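Local coordinates for protein pre-crRNA processing endonuclease (Streptococcus pyogenes serotype M1, PDB 3VZH) that probably cleaves precursor CRISPR RNA as a Cas5d-type endoribonuclease, helping to supply the guide RNAs of a bacterial adaptive immune system, at residues K63-I68 / D94-I99; V59-V64 / E154-T159. All coordinates share one frame; numbering follows the deposited sequence.

Contact 1: K63-I68 / D94-I99; sequences KVINQI and DVVYLI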
ATOM      1  N   LYS A  63       4.434  -7.756  -1.648  1.00 24.35           N
ATOM      2  CA  LYS A  63       4.565  -9.199  -1.620  1.00 19.99           C
ATOM      3  C   LYS A  63       3.583  -9.732  -0.593  1.00 23.32           C
ATOM      4  O   LYS A  63       3.593  -9.302   0.602  1.00 23.26           O
ATOM      5  CB  LYS A  63       5.994  -9.742  -1.333  1.00 22.12           C
ATOM      6  CG  LYS A  63       7.036  -9.151  -2.286  1.00 23.17           C
ATOM      7  CD  LYS A  63       8.446  -9.644  -1.996  1.00 28.94           C
ATOM      8  CE  LYS A  63       8.609 -11.059  -2.219  1.00 33.05           C
ATOM      9  NZ  LYS A  63      10.080 -11.243  -2.546  1.00 40.25           N
ATOM     10  N   VAL A  64       2.674 -10.587  -1.062  1.00 21.56           N
ATOM     11  CA  VAL A  64       1.696 -11.287  -0.191  1.00 21.65           C
ATOM     12  C   VAL A  64       2.360 -12.552   0.331  1.00 23.86           C
ATOM     13  O   VAL A  64       2.573 -13.525  -0.418  1.00 23.29           O
ATOM     14  CB  VAL A  64       0.404 -11.579  -1.058  1.00 22.24           C
ATOM     15  CG1 VAL A  64      -0.640 -12.323  -0.224  1.00 20.25           C
ATOM     16  CG2 VAL A  64      -0.158 -10.283  -1.632  1.00 22.20           C
ATOM     17  N   ILE A  65       2.759 -12.538   1.618  1.00 21.17           N
ATOM     18  CA  ILE A  65       3.604 -13.616   2.145  1.00 22.74           C
ATOM     19  C   ILE A  65       2.797 -14.782   2.584  1.00 22.32           C
ATOM     20  O   ILE A  65       3.273 -15.917   2.468  1.00 22.90           O
ATOM     21  CB  ILE A  65       4.460 -13.074   3.315  1.00 21.28           C
ATOM     22  CG1 ILE A  65       5.381 -11.949   2.745  1.00 23.29           C
ATOM     23  CG2 ILE A  65       5.347 -14.219   3.843  1.00 23.99           C
ATOM     24  CD1 ILE A  65       6.273 -12.358   1.550  1.00 25.18           C
ATOM     25  N   ASN A  66       1.580 -14.531   3.095  1.00 21.91           N
ATOM     26  CA  ASN A  66       0.810 -15.622   3.755  1.00 24.53           C
ATOM     27  C   ASN A  66      -0.301 -16.171   2.866  1.00 24.19           C
ATOM     28  O   ASN A  66      -0.971 -15.367   2.152  1.00 22.74           O
ATOM     29  CB  ASN A  66       0.152 -15.180   5.089  1.00 26.09           C
ATOM     30  CG  ASN A  66       1.151 -15.082   6.228  1.00 30.38           C
ATOM     31  OD1 ASN A  66       2.343 -15.350   6.024  1.00 27.24           O
ATOM     32  ND2 ASN A  66       0.678 -14.650   7.445  1.00 26.60           N
ATOM     33  N   GLN A  67      -0.534 -17.484   3.008  1.00 23.88           N
ATOM     34  CA  GLN A  67      -1.798 -18.104   2.563  1.00 23.66           C
ATOM     35  C   GLN A  67      -2.999 -17.128   2.745  1.00 24.83           C
ATOM     36  O   GLN A  67      -3.257 -16.567   3.827  1.00 24.45           O
ATOM     37  CB  GLN A  67      -2.024 -19.408   3.308  1.00 26.90           C
ATOM     38  CG  GLN A  67      -3.338 -20.071   2.939  1.00 28.15           C
ATOM     39  CD  GLN A  67      -3.455 -21.419   3.605  1.00 29.05           C
ATOM     40  OE1 GLN A  67      -2.536 -21.902   4.280  1.00 33.20           O
ATOM     41  NE2 GLN A  67      -4.533 -22.040   3.378  1.00 28.29           N
ATOM     42  N   ILE A  68      -3.822 -17.020   1.715  1.00 23.76           N
ATOM     43  CA  ILE A  68      -5.031 -16.195   1.774  1.00 23.04           C
ATOM     44  C   ILE A  68      -6.145 -16.991   2.470  1.00 25.28           C
ATOM     45  O   ILE A  68      -6.473 -18.080   2.002  1.00 26.76           O
ATOM     46  CB  ILE A  68      -5.468 -15.790   0.365  1.00 22.67           C
ATOM     47  CG1 ILE A  68      -4.447 -14.780  -0.270  1.00 24.12           C
ATOM     48  CG2 ILE A  68      -6.884 -15.164   0.324  1.00 21.95           C
ATOM     49  CD1 ILE A  68      -4.622 -14.693  -1.767  1.00 27.06           C
ATOM     50  N   ASP A  94      -4.897 -13.275   9.322  1.00 23.46           N
ATOM     51  CA  ASP A  94      -3.460 -13.613   9.474  1.00 24.35           C
ATOM     52  C   ASP A  94      -2.587 -13.226   8.233  1.00 23.66           C
ATOM     53  O   ASP A  94      -2.084 -14.050   7.490  1.00 24.09           O
ATOM     54  CB  ASP A  94      -3.325 -15.091   9.839  1.00 29.48           C
ATOM     55  CG  ASP A  94      -1.960 -15.424  10.326  1.00 33.93           C
ATOM     56  OD1 ASP A  94      -1.155 -14.510  10.455  1.00 34.97           O
ATOM     57  OD2 ASP A  94      -1.591 -16.604  10.457  1.00 37.40           O
ATOM     58  N   VAL A  95      -2.505 -11.927   7.968  1.00 23.67           N
ATOM     59  CA  VAL A  95      -1.910 -11.347   6.741  1.00 21.52           C
ATOM     60  C   VAL A  95      -0.525 -10.832   7.072  1.00 22.12           C
ATOM     61  O   VAL A  95      -0.291 -10.326   8.228  1.00 22.11           O
ATOM     62  CB  VAL A  95      -2.802 -10.241   6.121  1.00 22.49           C
ATOM     63  CG1 VAL A  95      -4.185 -10.856   5.735  1.00 21.15           C
ATOM     64  CG2 VAL A  95      -2.955  -9.004   7.059  1.00 22.45           C
ATOM     65  N   VAL A  96       0.424 -11.034   6.109  1.00 20.84           N
ATOM     66  CA  VAL A  96       1.765 -10.401   6.145  1.00 19.23           C
ATOM     67  C   VAL A  96       2.012  -9.837   4.749  1.00 19.31           C
ATOM     68  O   VAL A  96       1.812 -10.505   3.766  1.00 18.56           O
ATOM     69  CB  VAL A  96       2.863 -11.433   6.453  1.00 21.27           C
ATOM     70  CG1 VAL A  96       4.205 -10.763   6.203  1.00 23.43           C
ATOM     71  CG2 VAL A  96       2.816 -11.996   7.896  1.00 23.37           C
ATOM     72  N   TYR A  97       2.402  -8.568   4.632  1.00 21.01           N
ATOM     73  CA  TYR A  97       2.625  -7.925   3.306  1.00 20.48           C
ATOM     74  C   TYR A  97       3.923  -7.190   3.418  1.00 19.56           C
ATOM     75  O   TYR A  97       4.176  -6.486   4.475  1.00 20.21           O
ATOM     76  CB  TYR A  97       1.558  -6.874   3.026  1.00 19.94           C
ATOM     77  CG  TYR A  97       0.172  -7.459   2.961  1.00 22.30           C
ATOM     78  CD1 TYR A  97      -0.153  -8.411   1.988  1.00 20.40           C
ATOM     79  CD2 TYR A  97      -0.795  -7.060   3.843  1.00 21.61           C
ATOM     80  CE1 TYR A  97      -1.454  -8.980   1.966  1.00 19.32           C
ATOM     81  CE2 TYR A  97      -2.076  -7.604   3.822  1.00 23.27           C
ATOM     82  CZ  TYR A  97      -2.386  -8.548   2.860  1.00 22.81           C
ATOM     83  OH  TYR A  97      -3.667  -9.071   2.852  1.00 23.02           O
ATOM     84  N   LEU A  98       4.801  -7.349   2.431  1.00 21.51           N
ATOM     85  CA  LEU A  98       5.989  -6.543   2.425  1.00 20.41           C
ATOM     86  C   LEU A  98       5.748  -5.491   1.334  1.00 22.31           C
ATOM     87  O   LEU A  98       5.374  -5.844   0.146  1.00 20.09           O
ATOM     88  CB  LEU A  98       7.234  -7.438   2.112  1.00 19.43           C
ATOM     89  CG  LEU A  98       7.256  -8.757   2.858  1.00 19.20           C
ATOM     90  CD1 LEU A  98       8.562  -9.430   2.439  1.00 19.44           C
ATOM     91  CD2 LEU A  98       7.285  -8.564   4.388  1.00 18.82           C
ATOM     92  N   ILE A  99       5.972  -4.210   1.652  1.00 21.70           N
ATOM     93  CA  ILE A  99       5.653  -3.136   0.732  1.00 20.48           C
ATOM     94  C   ILE A  99       7.023  -2.516   0.333  1.00 20.50           C
ATOM     95  O   ILE A  99       7.831  -2.185   1.208  1.00 20.65           O
ATOM     96  CB  ILE A  99       4.797  -2.041   1.431  1.00 20.71           C
ATOM     97  CG1 ILE A  99       3.546  -2.676   2.083  1.00 20.41           C
ATOM     98  CG2 ILE A  99       4.331  -0.961   0.434  1.00 19.93           C
ATOM     99  CD1 ILE A  99       2.674  -1.688   2.895  1.00 21.50           C
TER
HETATM  100  O   HOH W   1      -0.402 -12.147   3.622  1.00 21.46           O
HETATM  101  O   HOH W   2      -2.654 -16.705   6.559  1.00 29.12           O
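Lys63 and Leu98 face each other as an antiparallel hydrogen-bonded pair, the N-H of each reaching the carbonyl oxygen of the other; Lys63 N lies 2.8 Å from Leu98 O. One step on, Val64 and Tyr97 form a non-hydrogen-bonded pair. Their side chains run side by side in the same direction, and Val64 CG2 comes to 4.0 Å from Tyr97 CE1 at the edge of the ring, near its plane. These residues end strand 55-64 against the start of strand 95-105 in the antiparallel sheet of an RRM-like (ferredoxin-like) domain, as expected for a Cas5 protein of the RAMP group. Past Val64 the strand pairing gives out, but Ile65 N still donates to Val96 O over 3.1 Å, nearly straight at 169°.

The Ile65 side chain lies on the Lys63 and Leu98 side of the sheet. CB sits 3.7 Å from Val96 CG1. CG1, swung opposite the carbonyl carbon (chi1 -62°), meets both Val96 CG1 and Leu98 CG, and CD1 carries on to Leu98 CD1 at 3.8 Å. The isoleucine thus crosses Leu98 at about a right angle.

Asn66 makes the last direct link with its side chain. CB and CG approach Asp94 O, while OD1 comes near CB and CG2 of Val96, the two side chains crossing at a slant; ND2 touches Val96 CG2 and donates to Asp94 O over 2.8 Å. The acceptor lies in the amide plane, yet the donor stands above the carbonyl plane of Asp94, 53° out of it. A second donor to Asp94 O is a water that also donates to Gln67 O. Where the backbones part, another water accepts from Asn66 N and, at 2.8 Å, from Val96 N.

Contact 2: V59-V64 / E154-T159; sequences VTEVKV and EEYETT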
ATOM      1  N   VAL A  59       3.757   3.800  -3.872  1.00 21.01           N
ATOM      2  CA  VAL A  59       3.894   2.355  -3.555  1.00 21.36           C
ATOM      3  C   VAL A  59       4.113   1.627  -4.879  1.00 22.32           C
ATOM      4  O   VAL A  59       3.272   1.735  -5.794  1.00 25.06           O
ATOM      5  CB  VAL A  59       2.655   1.756  -2.822  1.00 20.59           C
ATOM      6  CG1 VAL A  59       2.804   0.221  -2.723  1.00 22.08           C
ATOM      7  CG2 VAL A  59       2.577   2.350  -1.372  1.00 23.01           C
ATOM      8  N   THR A  60       5.202   0.884  -5.000  1.00 19.99           N
ATOM      9  CA  THR A  60       5.473   0.305  -6.342  1.00 20.39           C
ATOM     10  C   THR A  60       5.241  -1.203  -6.412  1.00 23.19           C
ATOM     11  O   THR A  60       5.013  -1.770  -7.514  1.00 23.20           O
ATOM     12  CB  THR A  60       6.894   0.585  -6.837  1.00 24.56           C
ATOM     13  OG1 THR A  60       7.851   0.035  -5.918  1.00 23.50           O
ATOM     14  CG2 THR A  60       7.078   2.096  -7.034  1.00 24.88           C
ATOM     15  N   GLU A  61       5.316  -1.871  -5.268  1.00 22.88           N
ATOM     16  CA  GLU A  61       5.279  -3.336  -5.259  1.00 22.33           C
ATOM     17  C   GLU A  61       4.814  -3.834  -3.898  1.00 22.49           C
ATOM     18  O   GLU A  61       5.127  -3.183  -2.845  1.00 19.86           O
ATOM     19  CB  GLU A  61       6.618  -3.924  -5.623  1.00 22.55           C
ATOM     20  CG  GLU A  61       6.489  -5.362  -6.095  1.00 25.58           C
ATOM     21  CD  GLU A  61       7.811  -5.849  -6.656  1.00 28.06           C
ATOM     22  OE1 GLU A  61       8.704  -6.156  -5.886  1.00 26.38           O
ATOM     23  OE2 GLU A  61       7.938  -5.919  -7.892  1.00 30.72           O
ATOM     24  N   VAL A  62       4.034  -4.913  -3.877  1.00 22.62           N
ATOM     25  CA  VAL A  62       3.751  -5.620  -2.584  1.00 22.13           C
ATOM     26  C   VAL A  62       3.926  -7.108  -2.713  1.00 22.47           C
ATOM     27  O   VAL A  62       3.692  -7.662  -3.810  1.00 20.90           O
ATOM     28  CB  VAL A  62       2.324  -5.294  -2.059  1.00 20.35           C
ATOM     29  CG1 VAL A  62       1.175  -5.735  -3.049  1.00 22.60           C
ATOM     30  CG2 VAL A  62       2.088  -5.943  -0.662  1.00 20.79           C
ATOM     31  N   LYS A  63       4.434  -7.756  -1.648  1.00 24.35           N
ATOM     32  CA  LYS A  63       4.565  -9.199  -1.620  1.00 19.99           C
ATOM     33  C   LYS A  63       3.583  -9.732  -0.593  1.00 23.32           C
ATOM     34  O   LYS A  63       3.593  -9.302   0.602  1.00 23.26           O
ATOM     35  CB  LYS A  63       5.994  -9.742  -1.333  1.00 22.12           C
ATOM     36  CG  LYS A  63       7.036  -9.151  -2.286  1.00 23.17           C
ATOM     37  CD  LYS A  63       8.446  -9.644  -1.996  1.00 28.94           C
ATOM     38  CE  LYS A  63       8.609 -11.059  -2.219  1.00 33.05           C
ATOM     39  NZ  LYS A  63      10.080 -11.243  -2.546  1.00 40.25           N
ATOM     40  N   VAL A  64       2.674 -10.587  -1.062  1.00 21.56           N
ATOM     41  CA  VAL A  64       1.696 -11.287  -0.191  1.00 21.65           C
ATOM     42  C   VAL A  64       2.360 -12.552   0.331  1.00 23.86           C
ATOM     43  O   VAL A  64       2.573 -13.525  -0.418  1.00 23.29           O
ATOM     44  CB  VAL A  64       0.404 -11.579  -1.058  1.00 22.24           C
ATOM     45  CG1 VAL A  64      -0.640 -12.323  -0.224  1.00 20.25           C
ATOM     46  CG2 VAL A  64      -0.158 -10.283  -1.632  1.00 22.20           C
ATOM     47  N   GLU A 154      17.428  -6.526   1.309  1.00 24.92           N
ATOM     48  CA  GLU A 154      17.742  -7.954   1.284  1.00 28.14           C
ATOM     49  C   GLU A 154      16.606  -8.848   1.782  1.00 25.62           C
ATOM     50  O   GLU A 154      16.262  -9.861   1.160  1.00 25.89           O
ATOM     51  CB  GLU A 154      19.049  -8.342   2.024  1.00 29.51           C
ATOM     52  CG  GLU A 154      19.454  -9.761   1.743  1.00 36.92           C
ATOM     53  CD  GLU A 154      20.861 -10.114   2.191  1.00 42.13           C
ATOM     54  OE1 GLU A 154      21.638  -9.200   2.556  1.00 44.36           O
ATOM     55  OE2 GLU A 154      21.192 -11.324   2.164  1.00 42.04           O
ATOM     56  N   GLU A 155      16.016  -8.480   2.899  1.00 25.95           N
ATOM     57  CA  GLU A 155      14.920  -9.276   3.433  1.00 25.07           C
ATOM     58  C   GLU A 155      13.716  -9.268   2.491  1.00 27.85           C
ATOM     59  O   GLU A 155      13.022 -10.336   2.331  1.00 28.21           O
ATOM     60  CB  GLU A 155      14.528  -8.835   4.844  1.00 27.42           C
ATOM     61  CG  GLU A 155      13.362  -9.653   5.429  1.00 28.25           C
ATOM     62  CD  GLU A 155      13.207  -9.571   6.957  1.00 32.74           C
ATOM     63  OE1 GLU A 155      12.185 -10.079   7.524  1.00 31.84           O
ATOM     64  OE2 GLU A 155      14.076  -8.960   7.611  1.00 33.51           O
ATOM     65  N   TYR A 156      13.366  -8.072   1.996  1.00 24.63           N
ATOM     66  CA  TYR A 156      12.350  -7.952   0.960  1.00 25.49           C
ATOM     67  C   TYR A 156      12.476  -8.953  -0.223  1.00 26.87           C
ATOM     68  O   TYR A 156      11.553  -9.723  -0.540  1.00 25.87           O
ATOM     69  CB  TYR A 156      12.290  -6.522   0.418  1.00 24.95           C
ATOM     70  CG  TYR A 156      11.108  -6.352  -0.563  1.00 24.86           C
ATOM     71  CD1 TYR A 156       9.823  -6.082  -0.115  1.00 23.54           C
ATOM     72  CD2 TYR A 156      11.344  -6.438  -1.951  1.00 24.69           C
ATOM     73  CE1 TYR A 156       8.764  -5.924  -1.012  1.00 24.29           C
ATOM     74  CE2 TYR A 156      10.311  -6.338  -2.881  1.00 23.86           C
ATOM     75  CZ  TYR A 156       9.025  -6.015  -2.411  1.00 24.09           C
ATOM     76  OH  TYR A 156       8.043  -5.903  -3.346  1.00 25.13           O
ATOM     77  N   GLU A 157      13.659  -8.959  -0.832  1.00 26.77           N
ATOM     78  CA  GLU A 157      13.927  -9.749  -2.006  1.00 32.25           C
ATOM     79  C   GLU A 157      14.020 -11.239  -1.670  1.00 33.00           C
ATOM     80  O   GLU A 157      13.636 -12.071  -2.485  1.00 36.11           O
ATOM     81  CB  GLU A 157      15.253  -9.253  -2.679  1.00 31.72           C
ATOM     82  CG  GLU A 157      15.000  -7.856  -3.253  1.00 35.81           C
ATOM     83  CD  GLU A 157      16.177  -7.253  -3.983  1.00 45.57           C
ATOM     84  OE1 GLU A 157      17.270  -7.885  -3.963  1.00 41.08           O
ATOM     85  OE2 GLU A 157      15.993  -6.156  -4.566  1.00 45.18           O
ATOM     86  N   THR A 158      14.497 -11.596  -0.486  1.00 28.71           N
ATOM     87  CA  THR A 158      14.699 -12.998  -0.242  1.00 31.16           C
ATOM     88  C   THR A 158      13.587 -13.687   0.525  1.00 31.62           C
ATOM     89  O   THR A 158      13.587 -14.909   0.622  1.00 33.01           O
ATOM     90  CB  THR A 158      16.077 -13.257   0.377  1.00 32.37           C
ATOM     91  OG1 THR A 158      16.077 -12.717   1.698  1.00 31.87           O
ATOM     92  CG2 THR A 158      17.085 -12.563  -0.451  1.00 36.30           C
ATOM     93  N   THR A 159      12.567 -12.944   0.995  1.00 28.31           N
ATOM     94  CA  THR A 159      11.563 -13.624   1.808  1.00 28.75           C
ATOM     95  C   THR A 159      10.644 -14.388   0.867  1.00 31.20           C
ATOM     96  O   THR A 159      10.159 -13.785  -0.105  1.00 29.78           O
ATOM     97  CB  THR A 159      10.698 -12.616   2.594  1.00 24.73           C
ATOM     98  OG1 THR A 159      11.517 -11.975   3.607  1.00 28.75           O
ATOM     99  CG2 THR A 159       9.550 -13.297   3.331  1.00 28.93           C
TER
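The phenol of Tyr156 reaches from helix 153-158 to strand 55-64 and ends against Glu61 and Lys63. Its hydroxyl donates to the carboxylate of Glu61, with Tyr156 OH and Glu61 OE1 only 2.6 Å apart. OE1 receives it on the anti lone pair, away from OE2, and the carboxylate lies within 9° of the ring plane, so the acid meets the phenol at its edge. The other carboxylate oxygen is held by Thr202 OG1, which helps to fix the rotation of the group.

Lys63 covers one ring face with its aliphatic part: CD stands 3.9 Å from the ring centroid in a CH-pi contact, offset toward the rim. A bend at chi3 (65°) then turns the chain toward the helix backbone, where NZ donates to Tyr156 O over 2.9 Å, in the carbonyl plane. One tyrosine therefore offers the lysine both its face and its carbonyl, whereas any cation-pi attraction from NZ is weak at best.

Packing is close round this tyrosine and thins toward the end of the helix. Thr159, the first residue to leave helical geometry, comes no nearer than Thr159 O at 3.5 Å from Lys63 NZ, and Glu157, on the exposed side, contributes little. Thr159 OG1 instead turns back to Glu155 O.

The axes of strand segment 59-64 and helix segment 154-158 approach to 10.3 Å and run at 61° to each other. Tyr156 bridges that gap, packing also on Tyr10 of strand 9-15 and Leu98 of strand 95-105, while Val62 and Val59 point to the other side of the sheet, against helix 39-49.

From the N terminus the chain first passes through strand 9-15 and helix 39-49, then enters strand 55-64, where both contacts begin. Contact 1 closes the shorter loop: the chain goes out through strands 70-74 and 88-93 of the small sheet and returns to pair 94-99 with 63-68. Contact 2 closes a longer one, through helix 118-130 and strand 147-150, before 154-159 reaches 59-64. The first loop is nested wholly inside the second, and the two share Lys63 and Val64. Their centres lie about 10 Å apart, and Leu98 of contact 1 also touches Thr159 of contact 2. Together they tie strand 55-64 to its sheet neighbour and to helix 153-158.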